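Local coordinates for protein dienelactone hydrolase (PDB 2O2G) that is probably a hydrolase of the alpha/beta-hydrolase superfamily, related to the dienelactone hydrolases, with its own substrate not established, at residues L24-L28 against S47-P51; A34-F40 against H113-F119; L72-E77 against L93-L98; L164-Y170 against L191-A197. All blocks are in the same frame, centred on the assembly; numbering follows the deposited sequence.

In the fold
Contacts 1, 2 and 4 all reach the same mixed beta-sheet, at different places. Contact 2 lies well inside it, a buried pairing of parallel strands with apolar side chains on both faces. Contact 4 repeats parallel pairing at the outermost strand 189-194, where several residues are exposed. Contact 1 joins strand 22-29 to a partly exposed loop, with one arginine doing most of the touching. Contact 3 is buried but lies off the sheet; a salt bridge and a patch of leucines join helix 91-107 to the start of helix 75-84 and the residues leading into it. Leu98 of contact 3 packs on Leu39 of contact 2, and Lys25 of contact 1 probably hydrogen-bonds Gln75 of contact 3.

Contact 1: L24-L28 against S47-P51. With EDO (1,2-ethanediol), chain D; SO4 (sulfate ion), chain B.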
# COMPACT_ATOMS: atom_id res chain seq x y z
N LEU A 24 -4.46 10.39 -12.10
CA LEU A 24 -3.32 10.14 -11.21
C LEU A 24 -2.24 9.40 -11.96
O LEU A 24 -2.54 8.43 -12.63
CB LEU A 24 -3.76 9.26 -10.06
CG LEU A 24 -4.92 9.70 -9.19
CD1 LEU A 24 -5.17 8.62 -8.13
CD2 LEU A 24 -4.60 11.06 -8.53
N LYS A 25 -1.00 9.84 -11.80
CA LYS A 25 0.11 9.24 -12.51
C LYS A 25 0.49 7.94 -11.81
O LYS A 25 0.51 7.82 -10.57
CB LYS A 25 1.30 10.19 -12.60
CG LYS A 25 0.96 11.47 -13.41
CD LYS A 25 2.14 12.34 -13.72
CE LYS A 25 2.54 13.27 -12.65
NZ LYS A 25 3.54 14.25 -13.17
N GLY A 26 0.83 6.97 -12.63
CA GLY A 26 1.19 5.68 -12.13
C GLY A 26 2.30 5.03 -12.89
O GLY A 26 2.57 5.37 -14.04
N ASN A 27 2.92 4.06 -12.23
CA ASN A 27 3.97 3.29 -12.87
C ASN A 27 3.53 1.82 -12.66
O ASN A 27 3.47 1.30 -11.52
CB ASN A 27 5.37 3.69 -12.33
CG ASN A 27 5.81 5.20 -12.69
OD1 ASN A 27 5.38 5.82 -13.69
ND2 ASN A 27 6.71 5.73 -11.86
N LEU A 28 3.16 1.18 -13.79
CA LEU A 28 2.65 -0.18 -13.81
C LEU A 28 3.67 -1.15 -14.35
O LEU A 28 4.23 -0.94 -15.44
CB LEU A 28 1.41 -0.25 -14.70
CG LEU A 28 0.65 -1.57 -14.90
CD1 LEU A 28 -0.04 -2.10 -13.62
CD2 LEU A 28 -0.39 -1.33 -16.00
N SER A 47 5.57 10.25 -3.11
CA SER A 47 5.07 10.07 -4.46
C SER A 47 5.32 8.65 -4.94
O SER A 47 5.85 7.81 -4.21
CB SER A 47 5.83 11.02 -5.37
OG SER A 47 7.19 10.66 -5.39
N ARG A 48 4.95 8.40 -6.19
CA ARG A 48 5.16 7.12 -6.81
C ARG A 48 6.66 6.87 -7.03
O ARG A 48 7.08 5.75 -7.29
CB ARG A 48 4.38 7.02 -8.11
CG ARG A 48 4.92 7.86 -9.25
CD ARG A 48 3.93 7.87 -10.37
NE ARG A 48 4.52 8.26 -11.62
CZ ARG A 48 4.88 9.49 -11.95
NH1 ARG A 48 4.71 10.49 -11.10
NH2 ARG A 48 5.41 9.72 -13.14
N TYR A 49 7.46 7.92 -6.92
CA TYR A 49 8.91 7.80 -7.03
C TYR A 49 9.60 7.46 -5.74
O TYR A 49 10.80 7.32 -5.75
CB TYR A 49 9.53 9.08 -7.57
CG TYR A 49 9.27 9.25 -9.01
CD1 TYR A 49 9.92 8.45 -9.95
CD2 TYR A 49 8.38 10.20 -9.45
CE1 TYR A 49 9.69 8.63 -11.31
CE2 TYR A 49 8.14 10.38 -10.78
CZ TYR A 49 8.79 9.59 -11.72
OH TYR A 49 8.53 9.77 -13.06
N SER A 50 8.85 7.32 -4.64
CA SER A 50 9.47 6.93 -3.36
C SER A 50 10.53 5.87 -3.57
O SER A 50 10.18 4.79 -4.05
CB SER A 50 8.44 6.30 -2.42
OG SER A 50 9.10 5.61 -1.36
N PRO A 51 11.78 6.12 -3.15
CA PRO A 51 12.84 5.08 -3.30
C PRO A 51 12.55 3.84 -2.45
O PRO A 51 12.90 2.71 -2.81
CB PRO A 51 14.13 5.78 -2.87
CG PRO A 51 13.77 7.13 -2.41
CD PRO A 51 12.27 7.33 -2.47
C1 EDO D . 3.07 9.43 -15.73
O1 EDO D . 2.39 8.20 -15.35
C2 EDO D . 2.66 9.97 -17.10
O2 EDO D . 1.29 9.65 -17.42
S SO4 B . 7.16 6.51 1.80
O1 SO4 B . 6.02 6.30 0.93
O2 SO4 B . 7.85 7.65 1.28
O3 SO4 B . 8.04 5.36 1.63
O4 SO4 B . 6.79 6.66 3.20
O HOH W 1 7.86 4.62 -9.71
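Arg48 brings the loop 47-51 against strand 22-29, touching Lys25, Gly26 and Asn27. The loop begins its turn at Ser47, whose OG accepts from Tyr49 N at 3.1 Å. This is an ST turn, set within a type I beta turn from Ser47 to Ser50. Arg48 comes next. Its CG stands between the backbone N and the carbonyl carbon (chi1 72°), and the chain then runs extended to NE, toward the strand, crossing the Asn27 side chain at about a right angle. Arg48 CD passes 3.4 Å from Lys25 O. Lys25 CB sits over the centre of one guanidinium face, 3.7 Å from Arg48 CZ. At the guanidinium edge, Arg48 NE gives a weak bond of 3.3 Å to Asn27 OD1. A water accepts from Asn27 ND2 and donates to Arg48 O. Asn27 has two conformers, so both links are doubtful in detail. Arg48 NH1 forms a salt bridge with Asp71, while Lys25 NZ turns to Gln75. Lys25 NZ and Arg48 NH1 are 4.4 Å apart, and the nearby Asp71 carboxylate probably eases this. The loop follows strand 36-41, and in alpha/beta-hydrolases the loop at this place commonly helps to form the oxyanion hole. Tyr49 lays CE2 on the guanidinium face opposite Lys25, toward its rim. Ser50 is the N-cap of helix 51-63, and its OG, anti to its own N (chi1 164°), bonds Asn53 N. The same OG of Ser50 donates to SO4 O3 at 3.2 Å. This sulfate, probably from the crystallisation liquor, is also held by Gly43, Ser46, Arg52 and Arg145.

Contact 2: A34-F40 against H113-F119; sequences ATGIVLF and HLKVGYF
Phe40 and Phe119 meet on one face of the sheet, where Phe119 CB lies over the face of the Phe40 ring, 4.1 Å from its centroid. This is a CH-pi contact. The two ring planes are 40° apart, and CD2 of Phe40 comes within 3.5 Å of CD1 of Phe119. With CG anti to its backbone N (chi1 -178°), the Phe119 side chain crosses that of Phe40 obliquely. Val38 CG1 joins the same face by touching Phe119 CB at 3.7 Å. On the other face Ile37 and Val116 lie side by side, CG2 to CG2 at 3.8 Å. Leu39 CD2 meets Tyr118 CE1 at 3.9 Å. Just before the strands, Leu114 packs its CB and CD1 on Ile37, the first strand's second residue, and its CD2 comes close to Ala34 O.

Five backbone bonds hold these pairs in parallel register. Lys115 N gives to Thr35 O, Ile37 N to Lys115 O at 2.8 Å, Gly117 N to Ile37 O, Leu39 N to Gly117 O, and Phe119 N to Leu39 O at 2.9 Å. Strands 66-70 and 139-145 flank the pair. Helix 51-63 covers Val38, Phe40 and Phe119, and helix 91-107 covers Ile37 and Leu39. Tyr118 OH is hydrogen-bonded to Thr102 of helix 91-107. This is the middle of an alpha/beta-hydrolase sheet, and strand 115-121 leads into what is probably the nucleophile elbow. From Ile37 onward the backbone bonds run between two apolar layers, so little water should compete for them.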
# COMPACT_ATOMS: atom_id res chain seq x y z
N ALA A 34 2.02 -13.19 -14.18
CA ALA A 34 1.56 -12.67 -12.88
C ALA A 34 0.06 -12.93 -12.65
O ALA A 34 -0.75 -12.85 -13.57
CB ALA A 34 1.86 -11.16 -12.72
N THR A 35 -0.25 -13.22 -11.40
CA THR A 35 -1.61 -13.46 -10.94
C THR A 35 -2.08 -12.41 -9.90
O THR A 35 -3.27 -12.21 -9.74
CB THR A 35 -1.74 -14.86 -10.31
OG1 THR A 35 -1.00 -14.91 -9.08
CG2 THR A 35 -1.20 -15.92 -11.26
N GLY A 36 -1.15 -11.75 -9.21
CA GLY A 36 -1.49 -10.73 -8.22
C GLY A 36 -0.88 -9.40 -8.57
O GLY A 36 0.12 -9.34 -9.30
N ILE A 37 -1.53 -8.32 -8.10
CA ILE A 37 -0.99 -6.99 -8.27
C ILE A 37 -1.06 -6.26 -6.94
O ILE A 37 -2.08 -6.31 -6.23
CB ILE A 37 -1.68 -6.19 -9.39
CG1 ILE A 37 -0.87 -4.91 -9.69
CG2 ILE A 37 -3.12 -5.89 -9.05
CD1 ILE A 37 -1.23 -4.26 -11.00
N VAL A 38 0.04 -5.59 -6.61
CA VAL A 38 0.15 -4.81 -5.40
C VAL A 38 0.07 -3.31 -5.70
O VAL A 38 0.94 -2.74 -6.38
CB VAL A 38 1.46 -5.13 -4.70
CG1 VAL A 38 1.60 -4.30 -3.42
CG2 VAL A 38 1.52 -6.64 -4.42
N LEU A 39 -0.98 -2.69 -5.20
CA LEU A 39 -1.16 -1.26 -5.32
C LEU A 39 -0.54 -0.60 -4.08
O LEU A 39 -0.87 -0.95 -2.94
CB LEU A 39 -2.64 -0.94 -5.43
CG LEU A 39 -3.07 0.53 -5.62
CD1 LEU A 39 -2.57 1.23 -6.85
CD2 LEU A 39 -4.56 0.54 -5.66
N PHE A 40 0.37 0.35 -4.32
CA PHE A 40 1.09 1.06 -3.25
C PHE A 40 0.48 2.39 -2.84
O PHE A 40 0.24 3.20 -3.69
CB PHE A 40 2.52 1.35 -3.68
CG PHE A 40 3.41 0.19 -3.66
CD1 PHE A 40 3.29 -0.80 -4.61
CD2 PHE A 40 4.44 0.10 -2.72
CE1 PHE A 40 4.14 -1.89 -4.60
CE2 PHE A 40 5.30 -0.98 -2.73
CZ PHE A 40 5.14 -1.98 -3.65
N HIS A 113 -7.61 -9.43 -14.62
CA HIS A 113 -7.38 -10.76 -14.09
C HIS A 113 -6.51 -10.78 -12.84
O HIS A 113 -6.37 -11.83 -12.21
CB HIS A 113 -6.67 -11.60 -15.14
CG HIS A 113 -5.28 -11.13 -15.46
ND1 HIS A 113 -5.02 -10.00 -16.21
CD2 HIS A 113 -4.06 -11.67 -15.18
CE1 HIS A 113 -3.72 -9.85 -16.36
NE2 HIS A 113 -3.11 -10.84 -15.74
N LEU A 114 -5.91 -9.64 -12.47
CA LEU A 114 -4.99 -9.65 -11.34
C LEU A 114 -5.66 -9.48 -9.98
O LEU A 114 -6.56 -8.65 -9.81
CB LEU A 114 -3.91 -8.58 -11.55
CG LEU A 114 -3.02 -8.78 -12.79
CD1 LEU A 114 -2.27 -7.49 -13.09
CD2 LEU A 114 -2.05 -9.95 -12.64
N LYS A 115 -5.21 -10.26 -9.00
CA LYS A 115 -5.74 -10.13 -7.63
C LYS A 115 -5.07 -8.95 -6.92
O LYS A 115 -3.84 -8.91 -6.72
CB LYS A 115 -5.64 -11.43 -6.83
CG LYS A 115 -6.73 -12.46 -7.18
CD LYS A 115 -6.52 -13.13 -8.48
CE LYS A 115 -7.74 -13.94 -8.91
NZ LYS A 115 -8.25 -14.82 -7.85
N VAL A 116 -5.90 -8.01 -6.49
CA VAL A 116 -5.38 -6.81 -5.89
C VAL A 116 -5.02 -6.94 -4.43
O VAL A 116 -5.80 -7.46 -3.63
CB VAL A 116 -6.32 -5.60 -6.06
CG1 VAL A 116 -5.74 -4.37 -5.34
CG2 VAL A 116 -6.54 -5.28 -7.55
N GLY A 117 -3.82 -6.45 -4.10
CA GLY A 117 -3.37 -6.33 -2.72
C GLY A 117 -2.88 -4.90 -2.50
O GLY A 117 -2.49 -4.22 -3.44
N TYR A 118 -2.82 -4.45 -1.25
CA TYR A 118 -2.35 -3.11 -0.96
C TYR A 118 -1.09 -3.12 -0.10
O TYR A 118 -0.94 -3.96 0.84
CB TYR A 118 -3.39 -2.28 -0.19
CG TYR A 118 -4.72 -1.94 -0.85
CD1 TYR A 118 -4.88 -1.85 -2.21
CD2 TYR A 118 -5.79 -1.60 -0.04
CE1 TYR A 118 -6.11 -1.50 -2.76
CE2 TYR A 118 -7.01 -1.22 -0.57
CZ TYR A 118 -7.18 -1.16 -1.91
OH TYR A 118 -8.42 -0.80 -2.36
N PHE A 119 -0.17 -2.23 -0.45
CA PHE A 119 1.03 -1.99 0.34
C PHE A 119 0.95 -0.55 0.73
O PHE A 119 1.17 0.33 -0.11
CB PHE A 119 2.33 -2.32 -0.40
CG PHE A 119 3.57 -2.11 0.46
CD1 PHE A 119 4.13 -0.84 0.62
CD2 PHE A 119 4.16 -3.17 1.13
CE1 PHE A 119 5.28 -0.66 1.45
CE2 PHE A 119 5.29 -2.98 1.98
CZ PHE A 119 5.84 -1.75 2.14
O HOH W 2 -0.30 -11.44 -15.62

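Contact 3: L72-E77 against L93-L98; sequences LLTQEE and LLASRL
Arg97 and Glu77 form an end-on salt bridge between helices 91-107 and 75-84. Arg97 NH1 meets Glu77 OE1 at 2.9 Å and NH2 meets OE2 at 3.0 Å. Each oxygen uses its syn lone pair. The carboxylate and guanidinium planes are only 4° apart, so the two groups lie nearly in one plane and meet edge to edge. The Arg97 chain bends about CB-CG (chi2 -71°) to bring the guanidinium to this place. Glu77 runs extended beyond CG to meet it.

Hydrogen bonds to the backbone widen the network. Arg97 NH1 also donates to Leu72 O at 2.9 Å, in the carbonyl plane. Glu77 OE1 takes a second donor, Thr74 N, at 3.0 Å from above the carboxylate plane. Glu77 N in turn gives to Thr74 OG1. Thr74 and Glu77 thus make a capping box at the start of helix 75-84. One carboxylate both closes the helix end and holds Arg97. Two donors on OE1 and a charged partner would probably favour the ionised form of Glu77.

In the fold, both helices lie on the path from strand 66-70 to strand 115-121, and the contact ties the beginning of that excursion to helix 91-107.

The apolar contacts lie beside the polar ones. Leu72 CD2 packs on Arg97 CB at 3.9 Å and on Leu98 CD1 at 4.2 Å. Leu94 CD2 touches both Leu72 CB and Leu73 CD2. Leu93 CD1 lies over one face of the Arg97 guanidinium, toward its rim. Val22 and Leu24 of strand 22-29 also touch Arg97.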
# COMPACT_ATOMS: atom_id res chain seq x y z
N LEU A 72 -1.22 9.44 -5.15
CA LEU A 72 -2.59 9.56 -4.69
C LEU A 72 -3.14 10.95 -4.93
O LEU A 72 -4.37 11.13 -4.94
CB LEU A 72 -2.71 9.15 -3.22
CG LEU A 72 -2.51 7.62 -3.08
CD1 LEU A 72 -2.53 7.25 -1.61
CD2 LEU A 72 -3.55 6.82 -3.82
N LEU A 73 -2.27 11.93 -5.09
CA LEU A 73 -2.73 13.27 -5.40
C LEU A 73 -2.38 13.61 -6.84
O LEU A 73 -1.42 13.04 -7.40
CB LEU A 73 -2.11 14.31 -4.47
CG LEU A 73 -2.28 14.09 -2.97
CD1 LEU A 73 -1.57 15.20 -2.22
CD2 LEU A 73 -3.73 14.04 -2.60
N THR A 74 -3.13 14.53 -7.44
CA THR A 74 -2.81 14.98 -8.78
C THR A 74 -1.58 15.84 -8.69
O THR A 74 -1.20 16.32 -7.62
CB THR A 74 -3.92 15.85 -9.46
OG1 THR A 74 -4.08 17.06 -8.73
CG2 THR A 74 -5.23 15.10 -9.54
N GLN A 75 -0.95 16.03 -9.83
CA GLN A 75 0.20 16.89 -9.95
C GLN A 75 -0.10 18.32 -9.40
O GLN A 75 0.68 18.92 -8.65
CB GLN A 75 0.53 16.94 -11.44
CG GLN A 75 1.64 17.84 -11.86
CD GLN A 75 1.83 17.79 -13.37
OE1 GLN A 75 1.93 16.70 -13.97
NE2 GLN A 75 1.84 18.95 -13.99
N GLU A 76 -1.27 18.82 -9.76
CA GLU A 76 -1.74 20.15 -9.34
C GLU A 76 -1.90 20.20 -7.80
O GLU A 76 -1.38 21.09 -7.12
CB GLU A 76 -3.05 20.49 -10.07
CG GLU A 76 -2.91 20.62 -11.64
CD GLU A 76 -2.65 19.28 -12.40
OE1 GLU A 76 -3.15 18.18 -12.00
OE2 GLU A 76 -1.93 19.34 -13.43
N GLU A 77 -2.62 19.22 -7.28
CA GLU A 77 -2.77 19.09 -5.83
C GLU A 77 -1.42 19.00 -5.10
O GLU A 77 -1.27 19.58 -4.05
CB GLU A 77 -3.55 17.82 -5.53
CG GLU A 77 -5.04 17.97 -5.72
CD GLU A 77 -5.80 16.64 -5.67
OE1 GLU A 77 -5.19 15.54 -5.58
OE2 GLU A 77 -7.04 16.69 -5.71
N LEU A 93 -9.88 11.18 1.83
CA LEU A 93 -9.54 11.45 0.45
C LEU A 93 -8.55 10.40 -0.06
O LEU A 93 -8.76 9.83 -1.10
CB LEU A 93 -8.89 12.81 0.34
CG LEU A 93 -8.49 13.25 -1.07
CD1 LEU A 93 -9.70 13.47 -1.94
CD2 LEU A 93 -7.71 14.54 -0.98
N LEU A 94 -7.49 10.15 0.68
CA LEU A 94 -6.45 9.23 0.20
C LEU A 94 -7.06 7.87 -0.02
O LEU A 94 -6.77 7.21 -1.01
CB LEU A 94 -5.26 9.17 1.16
CG LEU A 94 -4.51 10.49 1.41
CD1 LEU A 94 -3.56 10.25 2.58
CD2 LEU A 94 -3.79 10.98 0.14
N ALA A 95 -7.95 7.44 0.88
CA ALA A 95 -8.58 6.13 0.71
C ALA A 95 -9.50 6.10 -0.49
O ALA A 95 -9.60 5.06 -1.20
CB ALA A 95 -9.35 5.73 1.95
N SER A 96 -10.16 7.21 -0.76
CA SER A 96 -11.04 7.25 -1.91
C SER A 96 -10.20 7.15 -3.16
O SER A 96 -10.61 6.55 -4.13
CB SER A 96 -11.90 8.52 -1.97
OG SER A 96 -11.11 9.63 -2.39
N ARG A 97 -9.03 7.76 -3.16
CA ARG A 97 -8.16 7.70 -4.33
C ARG A 97 -7.67 6.30 -4.57
O ARG A 97 -7.62 5.84 -5.70
CB ARG A 97 -6.98 8.69 -4.17
CG ARG A 97 -7.43 10.14 -4.10
CD ARG A 97 -7.91 10.55 -5.49
NE ARG A 97 -8.51 11.85 -5.52
CZ ARG A 97 -7.83 12.99 -5.49
NH1 ARG A 97 -6.52 13.00 -5.44
NH2 ARG A 97 -8.50 14.11 -5.51
N LEU A 98 -7.35 5.61 -3.50
CA LEU A 98 -6.92 4.20 -3.58
C LEU A 98 -8.08 3.30 -4.07
O LEU A 98 -7.87 2.42 -4.92
CB LEU A 98 -6.42 3.76 -2.22
CG LEU A 98 -5.48 2.57 -2.12
CD1 LEU A 98 -4.29 2.71 -3.08
CD2 LEU A 98 -5.01 2.51 -0.68

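Contact 4: L164-Y170 against L191-A197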
# COMPACT_ATOMS: atom_id res chain seq x y z
N LEU A 164 -1.18 -7.78 7.25
CA LEU A 164 0.09 -7.89 7.90
C LEU A 164 0.55 -6.49 8.27
O LEU A 164 0.79 -5.62 7.41
CB LEU A 164 1.11 -8.50 6.93
CG LEU A 164 2.56 -8.51 7.36
CD1 LEU A 164 2.75 -9.26 8.67
CD2 LEU A 164 3.38 -9.13 6.22
N LEU A 165 0.67 -6.26 9.56
CA LEU A 165 1.17 -5.01 10.10
C LEU A 165 2.70 -5.18 10.39
O LEU A 165 3.12 -6.11 11.08
CB LEU A 165 0.38 -4.66 11.35
CG LEU A 165 -1.14 -4.51 11.24
CD1 LEU A 165 -1.75 -4.13 12.58
CD2 LEU A 165 -1.54 -3.49 10.22
N ILE A 166 3.52 -4.31 9.82
CA ILE A 166 4.95 -4.38 10.03
C ILE A 166 5.37 -3.12 10.70
O ILE A 166 5.07 -2.02 10.19
CB ILE A 166 5.75 -4.50 8.68
CG1 ILE A 166 5.36 -5.73 7.86
CG2 ILE A 166 7.27 -4.60 8.98
CD1 ILE A 166 5.93 -5.74 6.39
N VAL A 167 6.14 -3.24 11.77
CA VAL A 167 6.67 -2.06 12.46
C VAL A 167 8.13 -2.22 12.82
O VAL A 167 8.63 -3.33 12.98
CB VAL A 167 5.84 -1.76 13.76
CG1 VAL A 167 4.37 -1.66 13.43
CG2 VAL A 167 6.00 -2.88 14.77
N GLY A 168 8.82 -1.11 12.98
CA GLY A 168 10.21 -1.12 13.44
C GLY A 168 10.27 -1.16 14.96
O GLY A 168 9.48 -0.49 15.64
N GLY A 169 11.17 -1.98 15.50
CA GLY A 169 11.34 -2.14 16.92
C GLY A 169 11.68 -0.87 17.70
O GLY A 169 11.38 -0.77 18.89
N TYR A 170 12.38 0.07 17.06
CA TYR A 170 12.71 1.35 17.70
C TYR A 170 11.54 2.35 17.61
O TYR A 170 11.58 3.38 18.28
CB TYR A 170 13.91 2.03 17.04
CG TYR A 170 15.28 1.40 17.17
CD1 TYR A 170 15.68 0.76 18.33
CD2 TYR A 170 16.22 1.56 16.18
CE1 TYR A 170 16.96 0.20 18.45
CE2 TYR A 170 17.50 1.00 16.28
CZ TYR A 170 17.87 0.34 17.43
OH TYR A 170 19.15 -0.20 17.56
N LEU A 191 1.08 -9.26 13.19
CA LEU A 191 1.94 -8.12 13.47
C LEU A 191 3.33 -8.68 13.63
O LEU A 191 3.55 -9.63 14.41
CB LEU A 191 1.53 -7.39 14.75
CG LEU A 191 2.39 -6.26 15.33
CD1 LEU A 191 2.58 -5.10 14.44
CD2 LEU A 191 1.75 -5.75 16.65
N VAL A 192 4.26 -8.11 12.88
CA VAL A 192 5.64 -8.49 12.99
C VAL A 192 6.49 -7.26 13.16
O VAL A 192 6.24 -6.22 12.54
CB VAL A 192 6.11 -9.40 11.80
CG1 VAL A 192 6.04 -8.67 10.48
CG2 VAL A 192 7.52 -9.93 12.06
N ILE A 193 7.53 -7.41 13.97
CA ILE A 193 8.43 -6.35 14.33
C ILE A 193 9.83 -6.60 13.78
O ILE A 193 10.41 -7.68 13.96
CB ILE A 193 8.51 -6.24 15.87
CG1 ILE A 193 7.10 -6.08 16.48
CG2 ILE A 193 9.38 -5.10 16.27
CD1 ILE A 193 7.11 -5.91 17.97
N ILE A 194 10.39 -5.58 13.13
CA ILE A 194 11.76 -5.72 12.61
C ILE A 194 12.65 -5.12 13.68
O ILE A 194 12.54 -3.93 14.01
CB ILE A 194 11.94 -5.10 11.23
CG1 ILE A 194 11.05 -5.86 10.21
CG2 ILE A 194 13.40 -5.13 10.81
CD1 ILE A 194 10.95 -5.20 8.88
N PRO A 195 13.49 -5.96 14.30
CA PRO A 195 14.26 -5.43 15.42
C PRO A 195 15.20 -4.30 15.05
O PRO A 195 15.80 -4.31 13.98
CB PRO A 195 15.06 -6.63 15.90
CG PRO A 195 15.06 -7.61 14.78
CD PRO A 195 13.79 -7.39 14.06
N ARG A 196 15.30 -3.33 15.95
CA ARG A 196 16.23 -2.21 15.80
C ARG A 196 16.11 -1.47 14.47
O ARG A 196 17.11 -1.13 13.87
CB ARG A 196 17.66 -2.70 16.00
CG ARG A 196 17.91 -3.39 17.33
CD ARG A 196 19.36 -3.83 17.47
NE ARG A 196 19.82 -4.64 16.34
CZ ARG A 196 19.46 -5.90 16.08
NH1 ARG A 196 18.59 -6.57 16.84
NH2 ARG A 196 19.96 -6.52 15.01
N ALA A 197 14.87 -1.28 14.02
CA ALA A 197 14.57 -0.50 12.83
C ALA A 197 13.74 0.69 13.33
O ALA A 197 12.91 0.53 14.23
CB ALA A 197 13.77 -1.32 11.84
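The beta-alpha-beta unit of strand 163-168, helix 172-184 and strand 189-194 brings Leu165 to Gly168 alongside Leu191 to Ile194 as parallel partners. Val192 N gives to Leu165 O at 2.9 Å, Val167 N to Val192 O at 3.1 Å, and Ile194 N to Val167 O. Gly169 N then bonds Ile194 O. On one face Val167 CG2 meets Ile193 CG1 at 3.8 Å, and Leu191 CD1 lies against Leu165 CB and Val167 CG1. On the other face Ile166 CG2 touches Ile194 CD1 at 3.7 Å. Helix 172-184 covers the side of Leu165 and Val167, and helix 206-221 that of Ile194.

Beyond the strands the segments stop just short of Asp171 and His199, probably part of a Ser-His-Asp triad. There Ile194 to Ala197 form a type II turn, with Arg196 at positive phi (53°). Ala197 O accepts from Tyr170 N at 2.9 Å, tying the two ends together. Arg196 CA sits over the centre of the Tyr170 ring, 3.5 Å from its centroid, in a CH-pi contact. Tyr170 CG stands anti to the carbonyl carbon (chi1 -68°), and the ring crosses the Arg196 side chain obliquely, with Arg196 CB 3.3 Å from Tyr170 OH.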